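Local structure of cytochrome P450 268A2 Cyp268A2 (Mycobacterium marinum, 6BLD) at residues Trp22-Ala26 with Ser27-Ser31; Leu287-Phe290 with Asp291-Ile294. The protein belongs to the cytochrome P450 family of haem-thiolate proteins and holds a protoporphyrin IX with iron in its interior. One frame throughout, in Å; residues are numbered along the deposited sequence.

Overall arrangement
Interactions 1 and 2 are both helix starts, each formed by one continuous run of chain in which a serine or an aspartate occupies the N-cap position. In interaction 1 the cap S25 accepts a bond from the backbone of the new helix; in interaction 2 D289 turns its carboxylate to a threonine hydroxyl instead. The two sites do not touch: their centres lie 32 Å apart and their nearest atoms about 22 Å apart. Neither reaches the haem pocket. The side chains of W22 and I294 each stay about 14 Å from the haem, and W22 is equally far, about 14 Å, from the bound (3E,5E)-6,10-dimethylundeca-3,5,9-trien-2-one.

Interaction 1. Residues Trp22-Ala26 with Ser27-Ser31; sequences WASSA and SQRES
R29 lays the outer part of its side chain against the indole of W22, CD of R29 standing 3.6 Å from CE3 of W22. The two side chains cross at about a right angle, yet their flat ends are only 24° apart in plane; CE3 of W22 lies over one face of the guanidinium, and S25 O and A26 CA lie over the other, toward its rim. A bend at chi3 turns the chain of R29 back over the start of its own helix and puts NH1 2.7 Å from S24 O, at an angle too poor for a hydrogen bond. A water in the guanidinium plane accepts from NH1 of R29 at 3.3 Å and lies within bonding distance of W22 O.

S25 is the N-cap. Its chi1 of 73° tucks OG between the backbone N and the carbonyl carbon, where it accepts from Q28 N at 3.1 Å with an N-H...O angle of 159°. The first helical bonds follow, R29 N to S25 O at 3.2 Å and E30 N to A26 O at 3.0 Å. Q28 extends back alongside S24, with OE1 3.7 Å from S24 CB; a second water accepts from S25 N and lies close to OE1 of Q28.

The turn joins helix 19-23 to helix 26-39. L16 O takes the indole NH of W22 and F21 O bonds to OG of S24, while M309, just before strand 310-315, touches both W22 and R29. Further along helix 26-39, E30 forms a salt bridge with R37.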
ATOM      1  N   TRP A  22      -3.518  -8.784  15.089  1.00 20.21           N
ATOM      2  CA  TRP A  22      -3.128  -7.674  14.234  1.00 19.62           C
ATOM      3  C   TRP A  22      -2.639  -6.468  15.023  1.00 21.18           C
ATOM      4  O   TRP A  22      -2.238  -5.469  14.416  1.00 21.20           O
ATOM      5  CB  TRP A  22      -4.295  -7.290  13.322  1.00 17.74           C
ATOM      6  CG  TRP A  22      -4.575  -8.365  12.323  1.00 16.59           C
ATOM      7  CD1 TRP A  22      -5.644  -9.212  12.303  1.00 16.69           C
ATOM      8  CD2 TRP A  22      -3.749  -8.737  11.213  1.00 15.77           C
ATOM      9  NE1 TRP A  22      -5.542 -10.079  11.241  1.00 16.33           N
ATOM     10  CE2 TRP A  22      -4.387  -9.807  10.556  1.00 16.03           C
ATOM     11  CE3 TRP A  22      -2.535  -8.260  10.706  1.00 14.96           C
ATOM     12  CZ2 TRP A  22      -3.853 -10.409   9.420  1.00 15.82           C
ATOM     13  CZ3 TRP A  22      -2.006  -8.860   9.577  1.00 14.01           C
ATOM     14  CH2 TRP A  22      -2.664  -9.923   8.947  1.00 15.86           C
ATOM     15  N   ALA A  23      -2.656  -6.540  16.352  1.00 23.00           N
ATOM     16  CA  ALA A  23      -2.006  -5.554  17.203  1.00 25.05           C
ATOM     17  C   ALA A  23      -0.643  -6.021  17.692  1.00 26.44           C
ATOM     18  O   ALA A  23       0.062  -5.253  18.353  1.00 26.30           O
ATOM     19  CB  ALA A  23      -2.901  -5.213  18.399  1.00 26.23           C
ATOM     20  N   SER A  24      -0.259  -7.257  17.383  1.00 27.42           N
ATOM     21  CA  SER A  24       1.030  -7.800  17.779  1.00 27.95           C
ATOM     22  C   SER A  24       2.097  -7.450  16.744  1.00 28.21           C
ATOM     23  O   SER A  24       1.819  -6.880  15.686  1.00 28.38           O
ATOM     24  CB  SER A  24       0.938  -9.315  17.964  1.00 27.62           C
ATOM     25  OG  SER A  24       0.784  -9.975  16.718  1.00 26.28           O
ATOM     26  N   SER A  25       3.338  -7.807  17.062  1.00 28.02           N
ATOM     27  CA  SER A  25       4.453  -7.500  16.183  1.00 27.82           C
ATOM     28  C   SER A  25       4.381  -8.328  14.903  1.00 26.89           C
ATOM     29  O   SER A  25       3.715  -9.366  14.834  1.00 27.03           O
ATOM     30  CB  SER A  25       5.781  -7.761  16.894  1.00 29.50           C
ATOM     31  OG  SER A  25       6.021  -9.152  17.017  1.00 30.69           O
ATOM     32  N   ALA A  26       5.087  -7.849  13.876  1.00 26.02           N
ATOM     33  CA  ALA A  26       5.167  -8.594  12.625  1.00 25.16           C
ATOM     34  C   ALA A  26       5.923  -9.904  12.803  1.00 25.09           C
ATOM     35  O   ALA A  26       5.630 -10.885  12.109  1.00 24.52           O
ATOM     36  CB  ALA A  26       5.826  -7.737  11.545  1.00 24.81           C
ATOM     37  N   SER A  27       6.889  -9.940  13.723  1.00 25.11           N
ATOM     38  CA  SER A  27       7.624 -11.175  13.976  1.00 25.55           C
ATOM     39  C   SER A  27       6.722 -12.236  14.593  1.00 24.89           C
ATOM     40  O   SER A  27       6.824 -13.420  14.253  1.00 24.98           O
ATOM     41  CB  SER A  27       8.823 -10.895  14.883  1.00 26.92           C
ATOM     42  OG  SER A  27       9.510  -9.726  14.467  1.00 27.75           O
ATOM     43  N   GLN A  28       5.834 -11.833  15.505  1.00 24.53           N
ATOM     44  CA  GLN A  28       4.900 -12.787  16.091  1.00 24.78           C
ATOM     45  C   GLN A  28       3.946 -13.339  15.039  1.00 24.19           C
ATOM     46  O   GLN A  28       3.652 -14.541  15.028  1.00 24.54           O
ATOM     47  CB  GLN A  28       4.122 -12.133  17.231  1.00 25.09           C
ATOM     48  CG  GLN A  28       2.929 -12.946  17.699  1.00 25.78           C
ATOM     49  CD  GLN A  28       2.573 -12.683  19.145  1.00 26.95           C
ATOM     50  OE1 GLN A  28       3.059 -11.730  19.753  1.00 27.43           O
ATOM     51  NE2 GLN A  28       1.717 -13.527  19.706  1.00 27.67           N
ATOM     52  N   ARG A  29       3.457 -12.477  14.145  1.00 23.28           N
ATOM     53  CA  ARG A  29       2.577 -12.939  13.077  1.00 22.53           C
ATOM     54  C   ARG A  29       3.297 -13.889  12.131  1.00 22.69           C
ATOM     55  O   ARG A  29       2.671 -14.792  11.564  1.00 22.87           O
ATOM     56  CB  ARG A  29       2.017 -11.744  12.302  1.00 21.39           C
ATOM     57  CG  ARG A  29       1.090 -10.848  13.113  1.00 21.39           C
ATOM     58  CD  ARG A  29       0.299  -9.910  12.212  1.00 21.09           C
ATOM     59  NE  ARG A  29       1.144  -8.883  11.612  1.00 21.17           N
ATOM     60  CZ  ARG A  29       1.344  -7.679  12.141  1.00 22.25           C
ATOM     61  NH1 ARG A  29       0.758  -7.351  13.285  1.00 22.83           N
ATOM     62  NH2 ARG A  29       2.129  -6.805  11.527  1.00 22.56           N
ATOM     63  N   GLU A  30       4.610 -13.711  11.957  1.00 22.96           N
ATOM     64  CA  GLU A  30       5.361 -14.571  11.049  1.00 22.98           C
ATOM     65  C   GLU A  30       5.424 -16.005  11.564  1.00 23.97           C
ATOM     66  O   GLU A  30       5.404 -16.955  10.773  1.00 24.24           O
ATOM     67  CB  GLU A  30       6.767 -14.004  10.832  1.00 22.66           C
ATOM     68  CG  GLU A  30       7.798 -15.005  10.316  1.00 23.25           C
ATOM     69  CD  GLU A  30       7.478 -15.536   8.926  1.00 23.15           C
ATOM     70  OE1 GLU A  30       6.632 -14.939   8.227  1.00 22.93           O
ATOM     71  OE2 GLU A  30       8.081 -16.556   8.530  1.00 23.94           O
ATOM     72  N   SER A  31       5.490 -16.184  12.887  1.00 24.36           N
ATOM     73  CA  SER A  31       5.466 -17.533  13.444  1.00 25.25           C
ATOM     74  C   SER A  31       4.155 -18.240  13.126  1.00 23.92           C
ATOM     75  O   SER A  31       4.131 -19.467  12.974  1.00 23.70           O
ATOM     76  CB  SER A  31       5.698 -17.485  14.955  1.00 27.33           C
ATOM     77  OG  SER A  31       4.948 -16.443  15.553  1.00 28.61           O
TER
HETATM   78  O   HOH W   1       0.798  -4.322  14.564  1.00 40.53           O
HETATM   79  O   HOH W   2       4.195  -9.559  19.432  1.00 33.88           O

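Interaction 2. Residues Leu287-Phe290 with Asp291-Ile294; sequences LADF and DTRI
F290 and I294 lie side by side and point the same way, one helical turn apart. The isoleucine comes up to one face of the phenyl ring: CB of I294 sits 4.0 Å from the ring centroid of F290, 16° off the normal, a CH-pi contact displaced toward the rim. CG of F290 and CG1 of I294 both stand anti to their backbone N (chi1 -176° for F290), which brings CG1 of I294 to 3.5 Å from CZ of F290. F290 O accepts two N-H groups, that of I294 at 2.8 Å nearly along the C=O axis and that of R293 from well above the carbonyl plane.

D289, the N-cap residue, makes no capping bond with its side chain. Its OD1 accepts from T292 OG1 at 3.0 Å, the hydroxyl arriving 53° out of the carboxylate plane. R293 runs extended past D289, whose CB covers one face of the guanidinium, 3.6 Å from NE of R293.

The contact lies near the surface, where helix 280-288 gives way to helix 290-305. W285 of the earlier helix receives R293 through a cation-pi contact and a bond from NH1 to its carbonyl, and L286 packs against both R293 and I294.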
ATOM      1  N   LEU A 287      26.157   2.361   0.144  1.00 24.91           N
ATOM      2  CA  LEU A 287      26.912   3.602   0.014  1.00 25.78           C
ATOM      3  C   LEU A 287      28.183   3.412  -0.807  1.00 26.77           C
ATOM      4  O   LEU A 287      28.627   4.346  -1.485  1.00 27.41           O
ATOM      5  CB  LEU A 287      27.245   4.151   1.403  1.00 26.20           C
ATOM      6  CG  LEU A 287      28.195   5.345   1.503  1.00 29.32           C
ATOM      7  CD1 LEU A 287      27.591   6.566   0.827  1.00 27.19           C
ATOM      8  CD2 LEU A 287      28.536   5.643   2.957  1.00 27.79           C
ATOM      9  N   ALA A 288      28.774   2.214  -0.773  1.00 28.11           N
ATOM     10  CA  ALA A 288      30.021   1.967  -1.490  1.00 29.52           C
ATOM     11  C   ALA A 288      29.857   2.049  -3.002  1.00 29.55           C
ATOM     12  O   ALA A 288      30.844   2.291  -3.706  1.00 29.86           O
ATOM     13  CB  ALA A 288      30.588   0.600  -1.103  1.00 29.99           C
ATOM     14  N   ASP A 289      28.645   1.849  -3.515  1.00 29.06           N
ATOM     15  CA  ASP A 289      28.382   1.921  -4.948  1.00 30.19           C
ATOM     16  C   ASP A 289      26.898   2.176  -5.184  1.00 29.31           C
ATOM     17  O   ASP A 289      26.169   1.278  -5.616  1.00 27.97           O
ATOM     18  CB  ASP A 289      28.831   0.635  -5.643  1.00 31.23           C
ATOM     19  CG  ASP A 289      29.164   0.848  -7.105  1.00 32.76           C
ATOM     20  OD1 ASP A 289      28.821   1.922  -7.642  1.00 33.26           O
ATOM     21  OD2 ASP A 289      29.767  -0.057  -7.719  1.00 33.73           O
ATOM     22  N   PHE A 290      26.454   3.405  -4.917  1.00 30.63           N
ATOM     23  CA  PHE A 290      25.023   3.688  -4.834  1.00 31.37           C
ATOM     24  C   PHE A 290      24.331   3.521  -6.181  1.00 32.08           C
ATOM     25  O   PHE A 290      23.316   2.821  -6.283  1.00 30.68           O
ATOM     26  CB  PHE A 290      24.807   5.101  -4.291  1.00 32.07           C
ATOM     27  CG  PHE A 290      23.363   5.455  -4.072  1.00 23.97           C
ATOM     28  CD1 PHE A 290      22.747   5.184  -2.862  1.00 24.43           C
ATOM     29  CD2 PHE A 290      22.624   6.068  -5.072  1.00 24.54           C
ATOM     30  CE1 PHE A 290      21.423   5.512  -2.653  1.00 23.77           C
ATOM     31  CE2 PHE A 290      21.298   6.396  -4.871  1.00 23.02           C
ATOM     32  CZ  PHE A 290      20.697   6.119  -3.659  1.00 23.71           C
ATOM     33  N   ASP A 291      24.855   4.164  -7.226  1.00 33.56           N
ATOM     34  CA  ASP A 291      24.150   4.188  -8.504  1.00 34.47           C
ATOM     35  C   ASP A 291      24.027   2.796  -9.113  1.00 33.95           C
ATOM     36  O   ASP A 291      23.068   2.521  -9.844  1.00 33.50           O
ATOM     37  CB  ASP A 291      24.853   5.140  -9.471  1.00 37.01           C
ATOM     38  CG  ASP A 291      24.731   6.594  -9.046  1.00 38.62           C
ATOM     39  OD1 ASP A 291      23.608   7.137  -9.100  1.00 38.55           O
ATOM     40  OD2 ASP A 291      25.757   7.191  -8.656  1.00 40.14           O
ATOM     41  N   THR A 292      24.971   1.905  -8.816  1.00 33.14           N
ATOM     42  CA  THR A 292      24.913   0.540  -9.320  1.00 32.99           C
ATOM     43  C   THR A 292      24.067  -0.380  -8.449  1.00 31.57           C
ATOM     44  O   THR A 292      23.554  -1.387  -8.950  1.00 31.82           O
ATOM     45  CB  THR A 292      26.330  -0.034  -9.441  1.00 35.00           C
ATOM     46  OG1 THR A 292      27.201   0.957  -9.998  1.00 36.82           O
ATOM     47  CG2 THR A 292      26.343  -1.264 -10.338  1.00 35.65           C
ATOM     48  N   ARG A 293      23.891  -0.053  -7.168  1.00 30.12           N
ATOM     49  CA  ARG A 293      23.248  -0.957  -6.225  1.00 28.28           C
ATOM     50  C   ARG A 293      21.908  -0.462  -5.699  1.00 26.25           C
ATOM     51  O   ARG A 293      21.233  -1.212  -4.986  1.00 25.99           O
ATOM     52  CB  ARG A 293      24.186  -1.228  -5.041  1.00 28.49           C
ATOM     53  CG  ARG A 293      25.500  -1.878  -5.444  1.00 29.24           C
ATOM     54  CD  ARG A 293      26.530  -1.815  -4.330  1.00 29.59           C
ATOM     55  NE  ARG A 293      27.704  -2.625  -4.642  1.00 30.51           N
ATOM     56  CZ  ARG A 293      28.746  -2.778  -3.832  1.00 31.55           C
ATOM     57  NH1 ARG A 293      28.766  -2.176  -2.651  1.00 31.24           N
ATOM     58  NH2 ARG A 293      29.771  -3.535  -4.203  1.00 32.89           N
ATOM     59  N   ILE A 294      21.499   0.766  -6.031  1.00 25.19           N
ATOM     60  CA  ILE A 294      20.241   1.284  -5.499  1.00 23.94           C
ATOM     61  C   ILE A 294      19.049   0.532  -6.082  1.00 22.78           C
ATOM     62  O   ILE A 294      17.994   0.440  -5.444  1.00 21.96           O
ATOM     63  CB  ILE A 294      20.138   2.801  -5.749  1.00 24.46           C
ATOM     64  CG1 ILE A 294      18.925   3.388  -5.021  1.00 23.84           C
ATOM     65  CG2 ILE A 294      20.081   3.104  -7.242  1.00 25.15           C
ATOM     66  CD1 ILE A 294      18.877   3.054  -3.544  1.00 20.33           C
TER